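Local structure of secreted protein (Streptomyces lividans TK24, 5LXZ) at residues M242-T250 against S261-V272; T289-T297 against W330-T338. The protein is a secreted copper metalloradical protein related to galactose oxidase, and probably oxidises its substrate at a tyrosine-ligated copper centre. The protein carries 1 engineered substitution. One frame throughout, in Å; residues are numbered along the deposited sequence.

Contact 1 of 2, residues M242-T250 against S261-V272; sequences MHEARAYPT and SVSGLDDIGQLV. Engineered in segment 242-250: Ala247 (natural residue Trp). With CU (copper (II) ion), chain B.
In the kelch blade that supplies Tyr248 to the copper site, the chain just before strand 250-253 is paired with strand 259-262 and the loop that follows it. Thr250 and Val262 form an antiparallel hydrogen-bonded pair, with Thr250 N to Val262 O at 3.0 Å and Val262 N to Thr250 O at 2.9 Å. Further on, Ala247 and Leu265 make a single bridge of the same kind: Ala247 N donates to Leu265 O, and Leu265 N returns a 2.8 Å bond to Ala247 O. Between the two pairs Gly264 presses its CA to 3.0 Å from Ala247 O; a CB there would run into Arg246 CB. Ala247 is engineered, tryptophan being the natural residue, and its CB meets only the CB of Leu265 among side chains across the contact.

The Thr250-Val262 pair joins the first and second strands of a four-stranded beta-propeller blade; the Ala247-Leu265 bridge extends the pairing into the loops beside them. Between the two bridges the Tyr248 side chain leads away to the metal. Its OH binds the copper at 2.1 Å, alongside a water, while Tyr460, His461 and His548 are the other residues of the site.

Next to the Ala247 bridge, Arg246 runs extended from CG to NE and lays NH1 against Ser263 O (2.9 Å, 164° at the hydrogen), the oxygen lying in the guanidinium plane. Ser261 OG sits over a face of that group, too poorly angled toward NE for a bond, and also touches Met242 SD. NH2 is taken up by a salt bridge with Glu277 and a hydrogen bond to Lys275 O. Val272 brings CG1 beside NH1 and CG2 to 3.5 Å from Ala245 O, and Ala245 CB rests against Asp267 CB.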
loop_
_atom_site.group_PDB
_atom_site.type_symbol
_atom_site.label_atom_id
_atom_site.label_comp_id
_atom_site.label_asym_id
_atom_site.label_seq_id
_atom_site.Cartn_x
_atom_site.Cartn_y
_atom_site.Cartn_z
ATOM N N MET A 242 -16.455 1.848 9.505
ATOM C CA MET A 242 -16.510 0.447 9.165
ATOM C C MET A 242 -17.046 -0.383 10.341
ATOM O O MET A 242 -16.980 0.034 11.504
ATOM C CB MET A 242 -15.117 -0.082 8.802
ATOM C CG MET A 242 -14.591 0.552 7.562
ATOM S SD MET A 242 -12.961 -0.070 7.101
ATOM C CE MET A 242 -11.996 0.439 8.513
ATOM N N HIS A 243 -17.572 -1.559 10.028
ATOM C CA HIS A 243 -17.915 -2.513 11.082
ATOM C C HIS A 243 -16.688 -3.017 11.814
ATOM O O HIS A 243 -16.684 -3.157 13.035
ATOM C CB HIS A 243 -18.700 -3.663 10.487
ATOM C CG HIS A 243 -20.007 -3.245 9.903
ATOM N ND1 HIS A 243 -21.147 -3.132 10.666
ATOM C CD2 HIS A 243 -20.349 -2.872 8.655
ATOM C CE1 HIS A 243 -22.138 -2.718 9.898
ATOM N NE2 HIS A 243 -21.684 -2.567 8.673
ATOM N N GLU A 244 -15.631 -3.329 11.053
ATOM C CA GLU A 244 -14.383 -3.814 11.606
ATOM C C GLU A 244 -13.375 -2.699 11.811
ATOM O O GLU A 244 -13.231 -1.823 10.972
ATOM C CB GLU A 244 -13.759 -4.840 10.678
ATOM C CG GLU A 244 -14.600 -6.074 10.442
ATOM C CD GLU A 244 -14.694 -6.972 11.668
ATOM O OE1 GLU A 244 -13.684 -7.108 12.403
ATOM O OE2 GLU A 244 -15.775 -7.587 11.885
ATOM N N ALA A 245 -12.663 -2.743 12.930
ATOM C CA ALA A 245 -11.483 -1.925 13.137
ATOM C C ALA A 245 -10.377 -2.504 12.259
ATOM O O ALA A 245 -10.208 -3.725 12.210
ATOM C CB ALA A 245 -11.086 -1.967 14.586
ATOM N N ARG A 246 -9.666 -1.631 11.541
ATOM C CA ARG A 246 -8.642 -2.081 10.605
ATOM C C ARG A 246 -7.482 -1.112 10.569
ATOM O O ARG A 246 -7.631 0.010 10.126
ATOM C CB ARG A 246 -9.200 -2.222 9.182
ATOM C CG ARG A 246 -10.469 -3.064 9.044
ATOM C CD ARG A 246 -10.922 -2.972 7.580
ATOM N NE ARG A 246 -12.225 -3.581 7.435
ATOM C CZ ARG A 246 -12.454 -4.874 7.183
ATOM N NH1 ARG A 246 -11.490 -5.725 6.944
ATOM N NH2 ARG A 246 -13.696 -5.351 7.128
ATOM N N ALA A 247 -6.323 -1.565 11.040
ATOM C CA ALA A 247 -5.048 -0.958 10.712
ATOM C C ALA A 247 -4.502 -1.692 9.517
ATOM O O ALA A 247 -4.340 -2.915 9.546
ATOM C CB ALA A 247 -4.040 -1.043 11.862
ATOM N N TYR A 248 -4.194 -0.946 8.454
ATOM C CA TYR A 248 -3.588 -1.461 7.211
ATOM C C TYR A 248 -4.558 -2.231 6.297
ATOM O O TYR A 248 -4.212 -3.272 5.717
ATOM C CB TYR A 248 -2.387 -2.354 7.473
ATOM C CG TYR A 248 -1.154 -1.745 8.005
ATOM C CD1 TYR A 248 -1.054 -0.400 8.344
ATOM C CD2 TYR A 248 -0.038 -2.554 8.096
ATOM C CE1 TYR A 248 0.140 0.096 8.815
ATOM C CE2 TYR A 248 1.127 -2.070 8.582
ATOM C CZ TYR A 248 1.217 -0.759 8.930
ATOM O OH TYR A 248 2.438 -0.369 9.376
ATOM N N PRO A 249 -5.787 -1.748 6.122
ATOM C CA PRO A 249 -6.660 -2.382 5.146
ATOM C C PRO A 249 -6.345 -1.923 3.695
ATOM O O PRO A 249 -5.824 -0.816 3.479
ATOM C CB PRO A 249 -8.025 -1.879 5.562
ATOM C CG PRO A 249 -7.757 -0.487 5.940
ATOM C CD PRO A 249 -6.403 -0.517 6.638
ATOM N N THR A 250 -6.698 -2.776 2.728
ATOM C CA THR A 250 -6.807 -2.278 1.355
ATOM C C THR A 250 -8.228 -1.895 1.072
ATOM O O THR A 250 -9.141 -2.646 1.399
ATOM C CB THR A 250 -6.331 -3.333 0.355
ATOM O OG1 THR A 250 -4.899 -3.344 0.421
ATOM C CG2 THR A 250 -6.718 -3.028 -1.076
ATOM N N SER A 261 -13.324 -3.147 1.329
ATOM C CA SER A 261 -12.292 -3.037 2.373
ATOM C C SER A 261 -11.927 -4.435 2.859
ATOM O O SER A 261 -12.810 -5.214 3.228
ATOM C CB SER A 261 -12.785 -2.190 3.484
ATOM O OG SER A 261 -11.780 -2.116 4.459
ATOM N N VAL A 262 -10.631 -4.738 2.779
ATOM C CA VAL A 262 -10.084 -6.052 3.044
ATOM C C VAL A 262 -8.963 -5.977 4.044
ATOM O O VAL A 262 -8.038 -5.154 3.929
ATOM C CB VAL A 262 -9.567 -6.688 1.746
ATOM C CG1 VAL A 262 -9.039 -8.082 1.938
ATOM C CG2 VAL A 262 -10.708 -6.727 0.739
ATOM N N SER A 263 -9.018 -6.921 4.975
ATOM C CA SER A 263 -7.920 -7.179 5.907
ATOM C C SER A 263 -7.720 -6.048 6.895
ATOM O O SER A 263 -8.639 -5.291 7.185
ATOM C CB SER A 263 -6.642 -7.595 5.155
ATOM O OG SER A 263 -5.705 -8.192 6.087
ATOM N N GLY A 264 -6.536 -5.983 7.479
ATOM C CA GLY A 264 -6.197 -5.081 8.541
ATOM C C GLY A 264 -6.082 -5.781 9.893
ATOM O O GLY A 264 -6.439 -6.942 10.036
ATOM N N LEU A 265 -5.485 -5.091 10.829
ATOM C CA LEU A 265 -5.415 -5.539 12.214
ATOM C C LEU A 265 -6.564 -4.929 12.968
ATOM O O LEU A 265 -6.842 -3.738 12.863
ATOM C CB LEU A 265 -4.088 -5.133 12.839
ATOM C CG LEU A 265 -2.842 -5.623 12.109
ATOM C CD1 LEU A 265 -1.611 -5.089 12.842
ATOM C CD2 LEU A 265 -2.823 -7.127 12.077
ATOM N N ASP A 266 -7.144 -5.735 13.845
ATOM C CA ASP A 266 -8.263 -5.308 14.648
ATOM C C ASP A 266 -7.859 -4.498 15.888
ATOM O O ASP A 266 -6.726 -4.103 16.051
ATOM C CB ASP A 266 -9.112 -6.539 14.970
ATOM C CG ASP A 266 -8.612 -7.320 16.154
ATOM O OD1 ASP A 266 -7.599 -6.951 16.809
ATOM O OD2 ASP A 266 -9.294 -8.321 16.445
ATOM N N ASP A 267 -8.821 -4.243 16.777
ATOM C CA ASP A 267 -8.616 -3.267 17.840
ATOM C C ASP A 267 -7.738 -3.775 18.974
ATOM O O ASP A 267 -7.384 -2.994 19.844
ATOM C CB ASP A 267 -9.943 -2.712 18.363
ATOM C CG ASP A 267 -10.772 -3.728 19.120
ATOM O OD1 ASP A 267 -10.369 -4.899 19.330
ATOM O OD2 ASP A 267 -11.878 -3.304 19.508
ATOM N N ILE A 268 -7.376 -5.056 18.949
ATOM C CA ILE A 268 -6.330 -5.556 19.856
ATOM C C ILE A 268 -5.140 -6.145 19.121
ATOM O O ILE A 268 -4.321 -6.837 19.707
ATOM C CB ILE A 268 -6.902 -6.496 20.940
ATOM C CG1 ILE A 268 -7.483 -7.758 20.315
ATOM C CG2 ILE A 268 -7.923 -5.742 21.784
ATOM C CD1 ILE A 268 -7.785 -8.840 21.333
ATOM N N GLY A 269 -4.981 -5.815 17.846
ATOM C CA GLY A 269 -3.829 -6.228 17.079
ATOM C C GLY A 269 -3.878 -7.596 16.424
ATOM O O GLY A 269 -2.855 -8.038 15.946
ATOM N N GLN A 270 -5.057 -8.216 16.393
ATOM C CA GLN A 270 -5.281 -9.515 15.735
ATOM C C GLN A 270 -5.605 -9.230 14.243
ATOM O O GLN A 270 -6.279 -8.281 13.968
ATOM C CB GLN A 270 -6.503 -10.245 16.328
ATOM C CG GLN A 270 -6.636 -10.334 17.855
ATOM C CD GLN A 270 -7.973 -10.968 18.346
ATOM O OE1 GLN A 270 -7.980 -12.131 18.780
ATOM N NE2 GLN A 270 -9.078 -10.207 18.319
ATOM N N LEU A 271 -5.197 -10.087 13.332
ATOM C CA LEU A 271 -5.648 -9.964 11.906
ATOM C C LEU A 271 -7.155 -10.095 11.833
ATOM O O LEU A 271 -7.749 -10.965 12.474
ATOM C CB LEU A 271 -5.004 -11.013 11.017
ATOM C CG LEU A 271 -5.166 -10.735 9.512
ATOM C CD1 LEU A 271 -4.198 -9.700 8.976
ATOM C CD2 LEU A 271 -4.983 -12.013 8.742
ATOM N N VAL A 272 -7.799 -9.207 11.084
ATOM C CA VAL A 272 -9.231 -9.358 10.830
ATOM C C VAL A 272 -9.348 -10.661 10.035
ATOM O O VAL A 272 -8.666 -10.847 9.021
ATOM C CB VAL A 272 -9.764 -8.160 10.070
ATOM C CG1 VAL A 272 -11.217 -8.423 9.650
ATOM C CG2 VAL A 272 -9.677 -6.913 10.921
HETATM CU CU CU B . 3.273 1.276 8.460
HETATM O O HOH W 1 3.506 1.065 10.622
#

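Contact 2 of 2, residues T289-T297 against W330-T338; sequences TDKVRQFPT and WDVETNKFT. With EDO (1,2-ethanediol), chain O; EDO (1,2-ethanediol), chain M; ACT (acetate ion), chain D.
Arg293 grips the backbone oxygen Asn335 O side-on, with NE at 3.1 Å and NH2 at 2.8 Å, and most of the hydrogen bonds here involve Asn335. That oxygen lies close to the guanidinium plane. The bend at chi3 (-64°) turns the end of the arginine into this grip. The Asn335 side chain answers in the other direction: ND2 donates to Val292 O at 3.0 Å from well above the carbonyl plane, while OD1 takes the indole N-H of Trp330 at 3.0 Å, so both ends of the amide are held and its rotation is fixed. Lys291, extended beyond CG, lays CD along Asn335 CB and makes a weak bond from NZ to Thr334 O.

The flat groups add contacts over faces. Arg293 CD stands over the five-membered ring of Trp330, 3.7 Å from its centroid, a CH-pi contact, and Phe337 CB lies over the centre of the guanidinium. Phe295 brings CE1 to 3.6 Å from Trp330 CZ3 over the same indole face, the two rings inclined at 51°, and its CE2 meets Phe337 CE1. Val332 CG2 covers the opposite face of the indole. A smaller leucine in place of Trp330 would probably leave Asn335 OD1 without its indole donor and Arg293 CD and Phe295 without the surface they rest on.

Small molecules, probably from the crystallisation liquor, also sit here: an acetate accepts from Arg293 NH2, and an ethanediol lies over the rings of Phe295 and Phe337.

The contact joins the segment leaving one kelch blade to the turn between the third and fourth strands of the next. The interface relies on the arginine's directional N-H groups and its apolar flank, with one carbonyl oxygen taking two of its N-H bonds and a bound acetate a third.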
loop_
_atom_site.group_PDB
_atom_site.type_symbol
_atom_site.label_atom_id
_atom_site.label_comp_id
_atom_site.label_asym_id
_atom_site.label_seq_id
_atom_site.Cartn_x
_atom_site.Cartn_y
_atom_site.Cartn_z
ATOM N N THR A 289 -19.582 -8.275 3.385
ATOM C CA THR A 289 -19.760 -9.337 2.399
ATOM C C THR A 289 -20.207 -10.596 3.142
ATOM O O THR A 289 -20.125 -10.679 4.374
ATOM C CB THR A 289 -18.490 -9.614 1.615
ATOM O OG1 THR A 289 -17.448 -9.973 2.515
ATOM C CG2 THR A 289 -18.088 -8.374 0.812
ATOM N N ASP A 290 -20.718 -11.555 2.388
ATOM C CA ASP A 290 -21.314 -12.736 3.011
ATOM C C ASP A 290 -20.334 -13.746 3.535
ATOM O O ASP A 290 -20.625 -14.420 4.532
ATOM C CB ASP A 290 -22.219 -13.439 2.016
ATOM C CG ASP A 290 -23.423 -12.612 1.638
ATOM O OD1 ASP A 290 -23.762 -11.635 2.360
ATOM O OD2 ASP A 290 -23.977 -12.967 0.565
ATOM N N LYS A 291 -19.241 -13.949 2.806
ATOM C CA LYS A 291 -18.335 -15.052 3.046
ATOM C C LYS A 291 -16.941 -14.532 3.380
ATOM O O LYS A 291 -16.557 -13.439 2.999
ATOM C CB LYS A 291 -18.249 -15.952 1.838
ATOM C CG LYS A 291 -19.563 -16.650 1.496
ATOM C CD LYS A 291 -19.434 -17.398 0.184
ATOM C CE LYS A 291 -20.727 -18.091 -0.240
ATOM N NZ LYS A 291 -20.560 -18.662 -1.598
ATOM N N VAL A 292 -16.261 -15.321 4.174
ATOM C CA VAL A 292 -14.917 -15.029 4.611
ATOM C C VAL A 292 -13.901 -15.190 3.487
ATOM O O VAL A 292 -13.873 -16.202 2.794
ATOM C CB VAL A 292 -14.550 -16.070 5.730
ATOM C CG1 VAL A 292 -13.087 -16.055 6.103
ATOM C CG2 VAL A 292 -15.392 -15.819 6.948
ATOM N N ARG A 293 -13.001 -14.206 3.356
ATOM C CA ARG A 293 -11.780 -14.439 2.595
ATOM C C ARG A 293 -10.672 -13.592 3.158
ATOM O O ARG A 293 -10.713 -12.361 3.180
ATOM C CB ARG A 293 -11.905 -14.234 1.115
ATOM C CG ARG A 293 -10.602 -14.659 0.461
ATOM C CD ARG A 293 -10.723 -15.035 -0.970
ATOM N NE ARG A 293 -11.545 -16.192 -1.272
ATOM C CZ ARG A 293 -11.178 -17.479 -1.177
ATOM N NH1 ARG A 293 -9.983 -17.845 -0.721
ATOM N NH2 ARG A 293 -12.028 -18.413 -1.564
ATOM N N GLN A 294 -9.692 -14.329 3.684
ATOM C CA GLN A 294 -8.633 -13.732 4.453
ATOM C C GLN A 294 -7.381 -13.485 3.641
ATOM O O GLN A 294 -6.973 -14.330 2.832
ATOM C CB GLN A 294 -8.321 -14.624 5.656
ATOM C CG GLN A 294 -7.344 -14.026 6.636
ATOM C CD GLN A 294 -7.003 -14.975 7.752
ATOM O OE1 GLN A 294 -5.866 -15.490 7.834
ATOM N NE2 GLN A 294 -7.939 -15.178 8.633
ATOM N N PHE A 295 -6.809 -12.304 3.879
ATOM C CA PHE A 295 -5.540 -11.900 3.296
ATOM C C PHE A 295 -4.670 -11.230 4.356
ATOM O O PHE A 295 -5.199 -10.690 5.320
ATOM C CB PHE A 295 -5.753 -10.854 2.174
ATOM C CG PHE A 295 -6.526 -11.343 0.988
ATOM C CD1 PHE A 295 -7.906 -11.230 0.947
ATOM C CD2 PHE A 295 -5.863 -11.918 -0.090
ATOM C CE1 PHE A 295 -8.608 -11.689 -0.136
ATOM C CE2 PHE A 295 -6.581 -12.385 -1.198
ATOM C CZ PHE A 295 -7.961 -12.220 -1.225
ATOM N N PRO A 296 -3.366 -11.168 4.105
ATOM C CA PRO A 296 -2.518 -10.300 4.898
ATOM C C PRO A 296 -2.873 -8.840 4.702
ATOM O O PRO A 296 -3.715 -8.557 3.856
ATOM C CB PRO A 296 -1.109 -10.559 4.347
ATOM C CG PRO A 296 -1.333 -11.169 3.018
ATOM C CD PRO A 296 -2.630 -11.878 3.044
ATOM N N THR A 297 -2.207 -7.950 5.400
ATOM C CA THR A 297 -2.520 -6.518 5.319
ATOM C C THR A 297 -2.028 -5.903 4.032
ATOM O O THR A 297 -1.170 -6.441 3.343
ATOM C CB THR A 297 -1.920 -5.751 6.504
ATOM O OG1 THR A 297 -0.490 -5.785 6.420
ATOM C CG2 THR A 297 -2.435 -6.286 7.806
ATOM N N TRP A 330 -9.878 -13.419 -7.665
ATOM C CA TRP A 330 -10.938 -13.528 -6.688
ATOM C C TRP A 330 -12.233 -13.006 -7.265
ATOM O O TRP A 330 -12.333 -11.813 -7.589
ATOM C CB TRP A 330 -10.536 -12.718 -5.454
ATOM C CG TRP A 330 -11.460 -12.715 -4.299
ATOM C CD1 TRP A 330 -12.402 -13.641 -3.960
ATOM C CD2 TRP A 330 -11.522 -11.703 -3.285
ATOM N NE1 TRP A 330 -13.059 -13.252 -2.824
ATOM C CE2 TRP A 330 -12.517 -12.081 -2.370
ATOM C CE3 TRP A 330 -10.791 -10.530 -3.041
ATOM C CZ2 TRP A 330 -12.807 -11.332 -1.269
ATOM C CZ3 TRP A 330 -11.096 -9.781 -1.961
ATOM C CH2 TRP A 330 -12.099 -10.178 -1.057
ATOM N N ASP A 331 -13.244 -13.858 -7.368
ATOM C CA ASP A 331 -14.592 -13.390 -7.705
ATOM C C ASP A 331 -15.221 -13.023 -6.376
ATOM O O ASP A 331 -15.543 -13.889 -5.562
ATOM C CB ASP A 331 -15.347 -14.511 -8.368
ATOM C CG ASP A 331 -16.738 -14.102 -8.809
ATOM O OD1 ASP A 331 -17.369 -13.275 -8.127
ATOM O OD2 ASP A 331 -17.189 -14.573 -9.868
ATOM N N VAL A 332 -15.353 -11.721 -6.114
ATOM C CA VAL A 332 -15.820 -11.273 -4.830
ATOM C C VAL A 332 -17.277 -11.663 -4.598
ATOM O O VAL A 332 -17.667 -11.910 -3.478
ATOM C CB VAL A 332 -15.627 -9.753 -4.692
ATOM C CG1 VAL A 332 -16.141 -9.249 -3.359
ATOM C CG2 VAL A 332 -14.162 -9.370 -4.855
ATOM N N GLU A 333 -18.058 -11.751 -5.656
ATOM C CA GLU A 333 -19.476 -12.066 -5.487
ATOM C C GLU A 333 -19.720 -13.538 -5.146
ATOM O O GLU A 333 -20.597 -13.823 -4.339
ATOM C CB GLU A 333 -20.257 -11.640 -6.725
ATOM C CG GLU A 333 -20.215 -10.159 -6.998
ATOM C CD GLU A 333 -20.969 -9.773 -8.249
ATOM O OE1 GLU A 333 -20.434 -10.012 -9.351
ATOM O OE2 GLU A 333 -22.139 -9.263 -8.112
ATOM N N THR A 334 -19.000 -14.466 -5.757
ATOM C CA THR A 334 -19.101 -15.894 -5.391
ATOM C C THR A 334 -18.160 -16.326 -4.301
ATOM O O THR A 334 -18.340 -17.375 -3.674
ATOM C CB THR A 334 -18.830 -16.816 -6.593
ATOM O OG1 THR A 334 -17.474 -16.616 -7.003
ATOM C CG2 THR A 334 -19.732 -16.523 -7.769
ATOM N N ASN A 335 -17.134 -15.515 -4.124
ATOM C CA ASN A 335 -16.009 -15.770 -3.215
ATOM C C ASN A 335 -14.954 -16.717 -3.747
ATOM O O ASN A 335 -13.979 -16.955 -3.032
ATOM C CB ASN A 335 -16.424 -16.146 -1.799
ATOM C CG ASN A 335 -15.379 -15.753 -0.794
ATOM O OD1 ASN A 335 -14.821 -14.653 -0.844
ATOM N ND2 ASN A 335 -15.087 -16.653 0.123
ATOM N N LYS A 336 -15.138 -17.237 -4.951
ATOM C CA LYS A 336 -14.199 -18.189 -5.532
ATOM C C LYS A 336 -12.850 -17.531 -5.735
ATOM O O LYS A 336 -12.762 -16.366 -6.150
ATOM C CB LYS A 336 -14.716 -18.719 -6.865
ATOM C CG LYS A 336 -13.876 -19.872 -7.400
ATOM C CD LYS A 336 -14.545 -20.496 -8.600
ATOM C CE LYS A 336 -13.622 -21.520 -9.242
ATOM N NZ LYS A 336 -14.247 -22.006 -10.509
ATOM N N PHE A 337 -11.801 -18.281 -5.404
ATOM C CA PHE A 337 -10.442 -17.818 -5.578
ATOM C C PHE A 337 -9.697 -18.842 -6.402
ATOM O O PHE A 337 -9.668 -20.034 -6.039
ATOM C CB PHE A 337 -9.765 -17.611 -4.242
ATOM C CG PHE A 337 -8.444 -16.873 -4.352
ATOM C CD1 PHE A 337 -8.437 -15.496 -4.306
ATOM C CD2 PHE A 337 -7.257 -17.533 -4.493
ATOM C CE1 PHE A 337 -7.258 -14.795 -4.407
ATOM C CE2 PHE A 337 -6.070 -16.846 -4.606
ATOM C CZ PHE A 337 -6.074 -15.473 -4.573
ATOM N N THR A 338 -9.093 -18.405 -7.491
ATOM C CA THR A 338 -8.346 -19.279 -8.381
ATOM C C THR A 338 -6.880 -18.814 -8.387
ATOM O O THR A 338 -6.582 -17.706 -8.815
ATOM C CB THR A 338 -8.919 -19.241 -9.778
ATOM O OG1 THR A 338 -10.317 -19.567 -9.767
ATOM C CG2 THR A 338 -8.230 -20.305 -10.665
HETATM C C1 EDO O . -19.761 -12.968 -1.053
HETATM O O1 EDO O . -18.917 -13.012 0.076
HETATM C C2 EDO O . -20.130 -11.516 -1.310
HETATM O O2 EDO O . -21.076 -10.947 -0.370
HETATM C C1 EDO M . -7.007 -16.666 -1.074
HETATM O O1 EDO M . -6.248 -17.704 -0.439
HETATM C C2 EDO M . -7.405 -15.632 -0.028
HETATM O O2 EDO M . -7.977 -16.203 1.169
HETATM C C ACT D . -10.024 -21.432 -1.258
HETATM O O ACT D . -11.131 -21.212 -0.715
HETATM O OXT ACT D . -9.924 -21.503 -2.503
HETATM C CH3 ACT D . -8.809 -21.597 -0.395
#

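How the contacts relate
Contact 1 and contact 2 follow one another along the chain: contact 1 lies within one propeller blade, contact 2 joins that blade to the next, and their centres are about 15 Å apart. Contact 1 involves the first two strands, 250-253 and 259-262, and the loops beside them. Segment 289-297 then leaves the outermost strand, 285-288, and contact 2 carries it to the next sheet, 301-339. The two meet directly: Ser263 OG is probably hydrogen-bonded to Phe295 O, at 2.7 Å, Val262 CG1 packs on Phe295 CD1, and Thr297 CB lies against Tyr248 O. The chain crossing between blades thus packs directly against the backbone of the copper-binding Tyr248, placing the blade junction next to the metal-site loop.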